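Long-range contacts in protein, Family 18 Chitinase (Crocus vernus, PDB 3SIM), which probably hydrolyses the β-1,4-linked N-acetylglucosamine chains of chitin, as expected of a TIM-barrel glycoside hydrolase of family 18: residues N135-C140 with L170-E175; L144-K149 with N174-A179. One frame throughout, in Å; residues are numbered along the deposited sequence.

Contact 1 of 2, residues N135-C140 with L170-E175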
ATOM      1  N   ASN A 135     -16.311  12.674   3.989  1.00 16.14           N
ATOM      2  CA  ASN A 135     -15.796  13.975   3.603  1.00 16.34           C
ATOM      3  C   ASN A 135     -14.564  14.447   4.392  1.00 14.70           C
ATOM      4  O   ASN A 135     -13.658  14.984   3.838  1.00 14.68           O
ATOM      5  CB  ASN A 135     -16.917  15.005   3.522  1.00 16.87           C
ATOM      6  CG  ASN A 135     -17.904  14.706   2.401  1.00 20.93           C
ATOM      7  OD1 ASN A 135     -17.548  14.248   1.371  1.00 24.71           O
ATOM      8  ND2 ASN A 135     -19.110  14.943   2.644  1.00 23.85           N
ATOM      9  N   THR A 136     -14.595  14.212   5.695  1.00 14.03           N
ATOM     10  CA  THR A 136     -13.528  14.545   6.623  1.00 13.20           C
ATOM     11  C   THR A 136     -12.235  13.799   6.293  1.00 11.91           C
ATOM     12  O   THR A 136     -11.211  14.389   6.208  1.00 11.52           O
ATOM     13  CB  THR A 136     -13.955  14.319   8.143  1.00 13.78           C
ATOM     14  OG1 THR A 136     -14.984  15.227   8.524  1.00 12.79           O
ATOM     15  CG2 THR A 136     -12.783  14.435   9.052  1.00 14.03           C
ATOM     16  N   PHE A 137     -12.371  12.507   6.035  1.00 11.80           N
ATOM     17  CA  PHE A 137     -11.312  11.638   5.504  1.00 11.10           C
ATOM     18  C   PHE A 137     -10.796  12.093   4.131  1.00 10.23           C
ATOM     19  O   PHE A 137      -9.665  12.210   3.950  1.00  9.64           O
ATOM     20  CB  PHE A 137     -11.837  10.169   5.358  1.00 11.49           C
ATOM     21  CG  PHE A 137     -10.810   9.164   4.844  1.00 10.84           C
ATOM     22  CD1 PHE A 137      -9.678   8.818   5.589  1.00  8.33           C
ATOM     23  CD2 PHE A 137     -10.949   8.585   3.620  1.00  8.13           C
ATOM     24  CE1 PHE A 137      -8.770   7.888   5.057  1.00  9.30           C
ATOM     25  CE2 PHE A 137     -10.044   7.706   3.158  1.00  8.70           C
ATOM     26  CZ  PHE A 137      -8.997   7.334   3.855  1.00  4.14           C
ATOM     27  N   ALA A 138     -11.674  12.381   3.195  1.00 10.26           N
ATOM     28  CA  ALA A 138     -11.262  12.837   1.892  1.00 10.63           C
ATOM     29  C   ALA A 138     -10.449  14.144   1.923  1.00 11.05           C
ATOM     30  O   ALA A 138      -9.473  14.239   1.290  1.00 10.72           O
ATOM     31  CB  ALA A 138     -12.449  12.963   0.967  1.00  9.52           C
ATOM     32  N   GLU A 139     -10.917  15.098   2.695  1.00 12.08           N
ATOM     33  CA  GLU A 139     -10.274  16.368   2.907  1.00 13.08           C
ATOM     34  C   GLU A 139      -8.923  16.282   3.612  1.00 12.52           C
ATOM     35  O   GLU A 139      -8.034  16.835   3.115  1.00 13.79           O
ATOM     36  CB  GLU A 139     -11.149  17.325   3.698  1.00 13.26           C
ATOM     37  CG  GLU A 139     -12.134  18.111   2.973  0.50 16.80           C
ATOM     38  CD  GLU A 139     -13.039  18.963   3.898  0.50 24.74           C
ATOM     39  OE1 GLU A 139     -12.529  19.790   4.678  1.00 26.51           O
ATOM     40  OE2 GLU A 139     -14.255  18.775   3.812  1.00 29.06           O
ATOM     41  N   CYS A 140      -8.812  15.521   4.694  1.00 11.77           N
ATOM     42  CA  CYS A 140      -7.575  15.332   5.397  1.00 10.63           C
ATOM     43  C   CYS A 140      -6.495  14.676   4.494  1.00 11.25           C
ATOM     44  O   CYS A 140      -5.431  15.222   4.354  1.00 10.86           O
ATOM     45  CB  CYS A 140      -7.796  14.441   6.630  1.00 10.95           C
ATOM     46  SG  CYS A 140      -8.537  15.149   8.116  1.00 15.62           S
ATOM     47  N   LEU A 170     -13.705   6.287  -2.588  1.00  9.56           N
ATOM     48  CA  LEU A 170     -14.337   6.965  -3.710  1.00 10.38           C
ATOM     49  C   LEU A 170     -14.517   8.475  -3.490  1.00 10.12           C
ATOM     50  O   LEU A 170     -14.296   9.240  -4.338  1.00 12.04           O
ATOM     51  CB  LEU A 170     -15.640   6.290  -4.174  1.00  9.99           C
ATOM     52  CG  LEU A 170     -15.542   4.962  -4.955  1.00 10.54           C
ATOM     53  CD1 LEU A 170     -16.845   4.293  -5.018  1.00  7.43           C
ATOM     54  CD2 LEU A 170     -14.907   5.168  -6.303  1.00 10.49           C
ATOM     55  N   ALA A 171     -14.888   8.841  -2.296  1.00 11.05           N
ATOM     56  CA  ALA A 171     -14.938  10.237  -1.926  1.00 10.30           C
ATOM     57  C   ALA A 171     -13.544  10.879  -2.081  1.00 10.49           C
ATOM     58  O   ALA A 171     -13.447  11.862  -2.666  1.00  9.86           O
ATOM     59  CB  ALA A 171     -15.399  10.405  -0.557  1.00  8.66           C
ATOM     60  N   LEU A 172     -12.510  10.227  -1.594  1.00  9.86           N
ATOM     61  CA  LEU A 172     -11.158  10.732  -1.707  1.00 10.29           C
ATOM     62  C   LEU A 172     -10.706  10.848  -3.175  1.00 11.14           C
ATOM     63  O   LEU A 172     -10.169  11.835  -3.575  1.00 10.99           O
ATOM     64  CB  LEU A 172     -10.166   9.862  -0.937  1.00  9.40           C
ATOM     65  CG  LEU A 172      -8.654  10.120  -1.006  1.00 10.22           C
ATOM     66  CD1 LEU A 172      -8.327  11.536  -0.744  1.00 11.23           C
ATOM     67  CD2 LEU A 172      -7.835   9.229  -0.104  1.00  5.44           C
ATOM     68  N   PHE A 173     -10.988   9.804  -3.937  1.00 12.15           N
ATOM     69  CA  PHE A 173     -10.650   9.728  -5.373  1.00 12.66           C
ATOM     70  C   PHE A 173     -11.383  10.760  -6.253  1.00 12.94           C
ATOM     71  O   PHE A 173     -10.747  11.454  -6.937  1.00 14.00           O
ATOM     72  CB  PHE A 173     -10.774   8.301  -5.934  1.00 10.87           C
ATOM     73  CG  PHE A 173     -10.426   8.173  -7.411  1.00 12.33           C
ATOM     74  CD1 PHE A 173     -11.402   8.167  -8.361  1.00 11.28           C
ATOM     75  CD2 PHE A 173      -9.123   8.051  -7.833  1.00  9.98           C
ATOM     76  CE1 PHE A 173     -11.079   8.041  -9.671  1.00 12.99           C
ATOM     77  CE2 PHE A 173      -8.817   7.920  -9.145  1.00 12.24           C
ATOM     78  CZ  PHE A 173      -9.801   7.915 -10.058  1.00 11.18           C
ATOM     79  N   ASN A 174     -12.701  10.855  -6.150  1.00 13.22           N
ATOM     80  CA  ASN A 174     -13.479  11.839  -6.846  1.00 14.31           C
ATOM     81  C   ASN A 174     -13.136  13.295  -6.464  1.00 15.68           C
ATOM     82  O   ASN A 174     -13.085  14.114  -7.298  1.00 15.43           O
ATOM     83  CB  ASN A 174     -14.975  11.582  -6.718  1.00 14.10           C
ATOM     84  CG  ASN A 174     -15.421  10.272  -7.355  1.00 17.22           C
ATOM     85  OD1 ASN A 174     -16.245   9.621  -6.836  1.00 18.86           O
ATOM     86  ND2 ASN A 174     -14.878   9.935  -8.460  1.00 14.44           N
ATOM     87  N   GLU A 175     -12.899  13.548  -5.201  1.00 14.34           N
ATOM     88  CA  GLU A 175     -12.381  14.829  -4.753  1.00 15.20           C
ATOM     89  C   GLU A 175     -10.923  15.258  -5.113  1.00 14.93           C
ATOM     90  O   GLU A 175     -10.658  16.408  -5.158  1.00 15.91           O
ATOM     91  CB  GLU A 175     -12.722  15.101  -3.281  1.00 14.94           C
ATOM     92  CG  GLU A 175     -14.214  15.093  -2.965  1.00 16.51           C
ATOM     93  CD  GLU A 175     -14.507  15.218  -1.464  1.00 18.48           C
ATOM     94  OE1 GLU A 175     -13.871  15.978  -0.806  1.00 18.56           O
ATOM     95  OE2 GLU A 175     -15.388  14.588  -0.924  1.00 22.35           O
TER
HETATM   96  O   HOH W   1     -14.834  16.929   1.310  1.00 29.45           O

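Contact 2 of 2, residues L144-K149 with N174-A179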
ATOM      1  N   LEU A 144      -3.230  16.489   2.645  1.00 10.42           N
ATOM      2  CA  LEU A 144      -1.921  15.927   2.934  1.00 10.62           C
ATOM      3  C   LEU A 144      -1.130  15.555   1.674  1.00 10.83           C
ATOM      4  O   LEU A 144      -0.061  16.005   1.561  1.00 10.16           O
ATOM      5  CB  LEU A 144      -2.096  14.623   3.693  1.00  9.89           C
ATOM      6  CG  LEU A 144      -1.075  14.040   4.658  1.00 12.56           C
ATOM      7  CD1 LEU A 144      -1.084  12.514   4.768  1.00 10.71           C
ATOM      8  CD2 LEU A 144       0.304  14.633   4.659  1.00  9.50           C
ATOM      9  N   ILE A 145      -1.689  14.791   0.763  1.00  9.57           N
ATOM     10  CA  ILE A 145      -0.974  14.428  -0.431  1.00  9.95           C
ATOM     11  C   ILE A 145      -0.615  15.660  -1.289  1.00 10.50           C
ATOM     12  O   ILE A 145       0.475  15.792  -1.656  1.00 10.21           O
ATOM     13  CB  ILE A 145      -1.764  13.425  -1.246  1.00  9.75           C
ATOM     14  CG1 ILE A 145      -1.962  12.148  -0.440  1.00  9.60           C
ATOM     15  CG2 ILE A 145      -1.128  13.187  -2.614  1.00 11.03           C
ATOM     16  CD1 ILE A 145      -2.985  11.277  -0.952  1.00 10.24           C
ATOM     17  N   THR A 146      -1.567  16.552  -1.468  1.00 11.06           N
ATOM     18  CA  THR A 146      -1.435  17.737  -2.278  1.00 13.13           C
ATOM     19  C   THR A 146      -0.292  18.596  -1.720  1.00 12.62           C
ATOM     20  O   THR A 146       0.586  18.929  -2.446  1.00 12.09           O
ATOM     21  CB  THR A 146      -2.773  18.559  -2.380  1.00 12.91           C
ATOM     22  OG1 THR A 146      -3.792  17.836  -3.064  1.00 16.23           O
ATOM     23  CG2 THR A 146      -2.536  19.821  -3.104  1.00 16.71           C
ATOM     24  N   THR A 147      -0.272  18.801  -0.414  1.00 11.92           N
ATOM     25  CA  THR A 147       0.784  19.563   0.247  1.00 11.96           C
ATOM     26  C   THR A 147       2.179  18.971   0.140  1.00 11.73           C
ATOM     27  O   THR A 147       3.096  19.642  -0.151  1.00 11.36           O
ATOM     28  CB  THR A 147       0.503  19.808   1.772  1.00 11.80           C
ATOM     29  OG1 THR A 147      -0.673  20.547   1.926  1.00 13.02           O
ATOM     30  CG2 THR A 147       1.622  20.561   2.439  1.00  9.69           C
ATOM     31  N   LEU A 148       2.289  17.687   0.410  1.00 11.88           N
ATOM     32  CA  LEU A 148       3.525  16.977   0.376  1.00 11.45           C
ATOM     33  C   LEU A 148       4.127  17.026  -1.060  1.00 11.51           C
ATOM     34  O   LEU A 148       5.263  17.312  -1.185  1.00 11.60           O
ATOM     35  CB  LEU A 148       3.347  15.557   0.897  1.00 10.98           C
ATOM     36  CG  LEU A 148       3.131  15.343   2.416  1.00 12.93           C
ATOM     37  CD1 LEU A 148       2.946  13.894   2.660  1.00 11.35           C
ATOM     38  CD2 LEU A 148       4.227  15.879   3.213  1.00 10.20           C
ATOM     39  N   LYS A 149       3.298  16.814  -2.074  1.00 11.11           N
ATOM     40  CA  LYS A 149       3.699  16.931  -3.468  1.00 12.58           C
ATOM     41  C   LYS A 149       4.162  18.365  -3.848  1.00 12.66           C
ATOM     42  O   LYS A 149       5.168  18.524  -4.443  1.00 13.27           O
ATOM     43  CB  LYS A 149       2.600  16.407  -4.408  1.00 11.51           C
ATOM     44  CG  LYS A 149       2.424  14.884  -4.498  1.00 11.30           C
ATOM     45  CD  LYS A 149       1.535  14.465  -5.646  1.00 10.42           C
ATOM     46  CE  LYS A 149       1.426  12.924  -5.831  1.00 10.09           C
ATOM     47  NZ  LYS A 149       0.739  12.464  -6.961  1.00  8.72           N
ATOM     48  N   ASN A 174     -12.701  10.855  -6.150  1.00 13.22           N
ATOM     49  CA  ASN A 174     -13.479  11.839  -6.846  1.00 14.31           C
ATOM     50  C   ASN A 174     -13.136  13.295  -6.464  1.00 15.68           C
ATOM     51  O   ASN A 174     -13.085  14.114  -7.298  1.00 15.43           O
ATOM     52  CB  ASN A 174     -14.975  11.582  -6.718  1.00 14.10           C
ATOM     53  CG  ASN A 174     -15.421  10.272  -7.355  1.00 17.22           C
ATOM     54  OD1 ASN A 174     -16.245   9.621  -6.836  1.00 18.86           O
ATOM     55  ND2 ASN A 174     -14.878   9.935  -8.460  1.00 14.44           N
ATOM     56  N   GLU A 175     -12.899  13.548  -5.201  1.00 14.34           N
ATOM     57  CA  GLU A 175     -12.381  14.829  -4.753  1.00 15.20           C
ATOM     58  C   GLU A 175     -10.923  15.258  -5.113  1.00 14.93           C
ATOM     59  O   GLU A 175     -10.658  16.408  -5.158  1.00 15.91           O
ATOM     60  CB  GLU A 175     -12.722  15.101  -3.281  1.00 14.94           C
ATOM     61  CG  GLU A 175     -14.214  15.093  -2.965  1.00 16.51           C
ATOM     62  CD  GLU A 175     -14.507  15.218  -1.464  1.00 18.48           C
ATOM     63  OE1 GLU A 175     -13.871  15.978  -0.806  1.00 18.56           O
ATOM     64  OE2 GLU A 175     -15.388  14.588  -0.924  1.00 22.35           O
ATOM     65  N   TYR A 176     -10.007  14.310  -5.237  1.00 15.29           N
ATOM     66  CA  TYR A 176      -8.574  14.544  -5.436  1.00 15.97           C
ATOM     67  C   TYR A 176      -7.897  13.650  -6.498  1.00 17.05           C
ATOM     68  O   TYR A 176      -6.807  13.220  -6.309  1.00 17.58           O
ATOM     69  CB  TYR A 176      -7.789  14.507  -4.108  1.00 15.96           C
ATOM     70  CG  TYR A 176      -8.192  15.552  -3.102  1.00 15.63           C
ATOM     71  CD1 TYR A 176      -7.507  16.713  -2.982  1.00 16.76           C
ATOM     72  CD2 TYR A 176      -9.304  15.375  -2.329  1.00 14.86           C
ATOM     73  CE1 TYR A 176      -7.900  17.696  -2.060  1.00 19.03           C
ATOM     74  CE2 TYR A 176      -9.733  16.293  -1.460  1.00 18.04           C
ATOM     75  CZ  TYR A 176      -9.031  17.486  -1.294  1.00 18.84           C
ATOM     76  OH  TYR A 176      -9.466  18.395  -0.394  1.00 18.71           O
ATOM     77  N   LYS A 177      -8.549  13.425  -7.617  1.00 19.46           N
ATOM     78  CA  LYS A 177      -8.116  12.458  -8.644  1.00 21.80           C
ATOM     79  C   LYS A 177      -6.730  12.766  -9.206  1.00 21.48           C
ATOM     80  O   LYS A 177      -5.966  11.881  -9.359  1.00 22.24           O
ATOM     81  CB  LYS A 177      -9.176  12.204  -9.733  1.00 21.73           C
ATOM     82  CG  LYS A 177      -8.650  12.005 -11.144  1.00 27.18           C
ATOM     83  CD  LYS A 177      -8.558  13.295 -11.864  1.00 27.18           C
ATOM     84  CE  LYS A 177      -9.902  13.815 -12.368  1.00 25.95           C
ATOM     85  NZ  LYS A 177     -10.013  15.253 -12.288  1.00 27.40           N
ATOM     86  N   ASN A 178      -6.390  14.016  -9.395  1.00 20.44           N
ATOM     87  CA  ASN A 178      -5.037  14.347  -9.810  1.00 21.86           C
ATOM     88  C   ASN A 178      -3.902  14.156  -8.799  1.00 21.37           C
ATOM     89  O   ASN A 178      -2.791  14.252  -9.153  1.00 22.24           O
ATOM     90  CB  ASN A 178      -4.946  15.746 -10.351  1.00 22.79           C
ATOM     91  CG  ASN A 178      -5.225  16.740  -9.348  1.00 26.11           C
ATOM     92  OD1 ASN A 178      -4.480  16.965  -8.414  1.00 35.24           O
ATOM     93  N   ALA A 179      -4.205  13.964  -7.535  1.00 20.06           N
ATOM     94  CA  ALA A 179      -3.199  13.686  -6.523  1.00 19.04           C
ATOM     95  C   ALA A 179      -2.771  12.217  -6.325  1.00 17.81           C
ATOM     96  O   ALA A 179      -1.753  11.962  -5.743  1.00 15.99           O
ATOM     97  CB  ALA A 179      -3.582  14.296  -5.199  1.00 19.77           C
TER
HETATM   98  O   HOH W   2       0.099  14.420  -9.035  1.00 23.83           O

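Contact 1 of 2, residues N135-C140 with L170-E175
Ala138 meets Leu172 where the helices of residues 134-150 and 166-175 come close, and it illustrates how a small residue lets two helices approach. The axes of the two segments pass 8.3 Å apart, with 47° between their N-to-C directions. The methyl group of Ala138 is directed at the partner backbone, its CB 3.7 Å from Leu172 CA, so it packs on main chain as well as on side chains. Ala171 CB adds a second methyl, 4.2 Å from Ala138 CB.

The larger apolar side chains meet on one flank of this point. With CG trans to its own backbone N (chi1 175°), Leu172 sets its two methyls across helix 134-150. Leu172 CD1 lies 3.6 Å from Ala138 O, while Leu172 CD2 approaches Phe137 CE2 obliquely at 4.2 Å. The same Phe137 ring makes edge-to-face contacts with Phe94, Phe129 and Tyr169, which places the leucine at the border of an aromatic cluster.

Polar groups gather on the solvent-facing side. Glu175, extended beyond CG, lays the flat face of its carboxylate over the Ala138 methyl, OE1 3.8 Å from Ala138 CB. Glu139 OE2 and Glu175 OE1 stand 5.4 Å apart, and a water lies between these like charges. It is 3.2 Å from Glu139 OE2 and could donate to it, but its acceptors outnumber its protons; its approach to Glu175 OE1 is too short to be trusted in detail.

Two outer helices, each following a strand and packed side by side around a parallel β-barrel, are the hallmark of the (β/α)8 TIM barrel of family 18.

Contact 2 of 2, residues L144-K149 with N174-A179
Lys149 NZ is gripped from two directions: it donates to Ala179 O at 2.8 Å and to a water at 2.9 Å. In this TIM barrel the bond ties the later part of helix 134-150 to the turn that leads from helix 166-175 into strand 182-184. The water hands the link on, donating in turn to Asn178 O, so one ammonium group serves two successive carbonyls of the turn. The direct bond is not aimed at a lone pair; NZ sits above the carbonyl plane, 55° out of it. Lys149 gets there as an extended chain, with CG trans to the carbonyl carbon (chi1 -75°) and every later torsion near 180°. A methionine in its place would probably leave Ala179 O without its donor and the bridging water without a link to helix 134-150.

Apolar contact backs this polar tie. Ile145 CG2 reaches Ala179 CB at 3.7 Å and also lies against the carbonyl oxygen that Lys149 holds. The turn itself is drawn together by a backbone bond from Ala179 N to Tyr176 O, Tyr176 being the first residue to leave helical torsions.

Beside it, Thr146 and Tyr176 meet with their side chains crossing at about a right angle. Thr146 OG1 is hydrogen-bonded to Gly142 O within its own helix, and it lies obliquely to the tyrosine ring, 3.9 Å from Tyr176 CD1.

Contact 1 pairs the two helices; contact 2, farther along helix 134-150, meets the turn that follows helix 166-175, their centres about 10 Å apart. Asn174 and Glu175 belong to both, and Tyr176 joins them: its ring atom CE2 packs 3.4 Å from Ala138 O, and its OH lies 4.0 Å from Glu139 CA. Both centres lie in the helical layer outside the barrel. Helix 134-150 follows the loop after strand 121-125, around which runs the DxxDxDxE signature of family 18. As in TIM barrels generally, the active site is expected at the C-terminal strand ends; contact 1 lies towards that side, contact 2, near the entry to strand 182-184, towards the N-terminal ends.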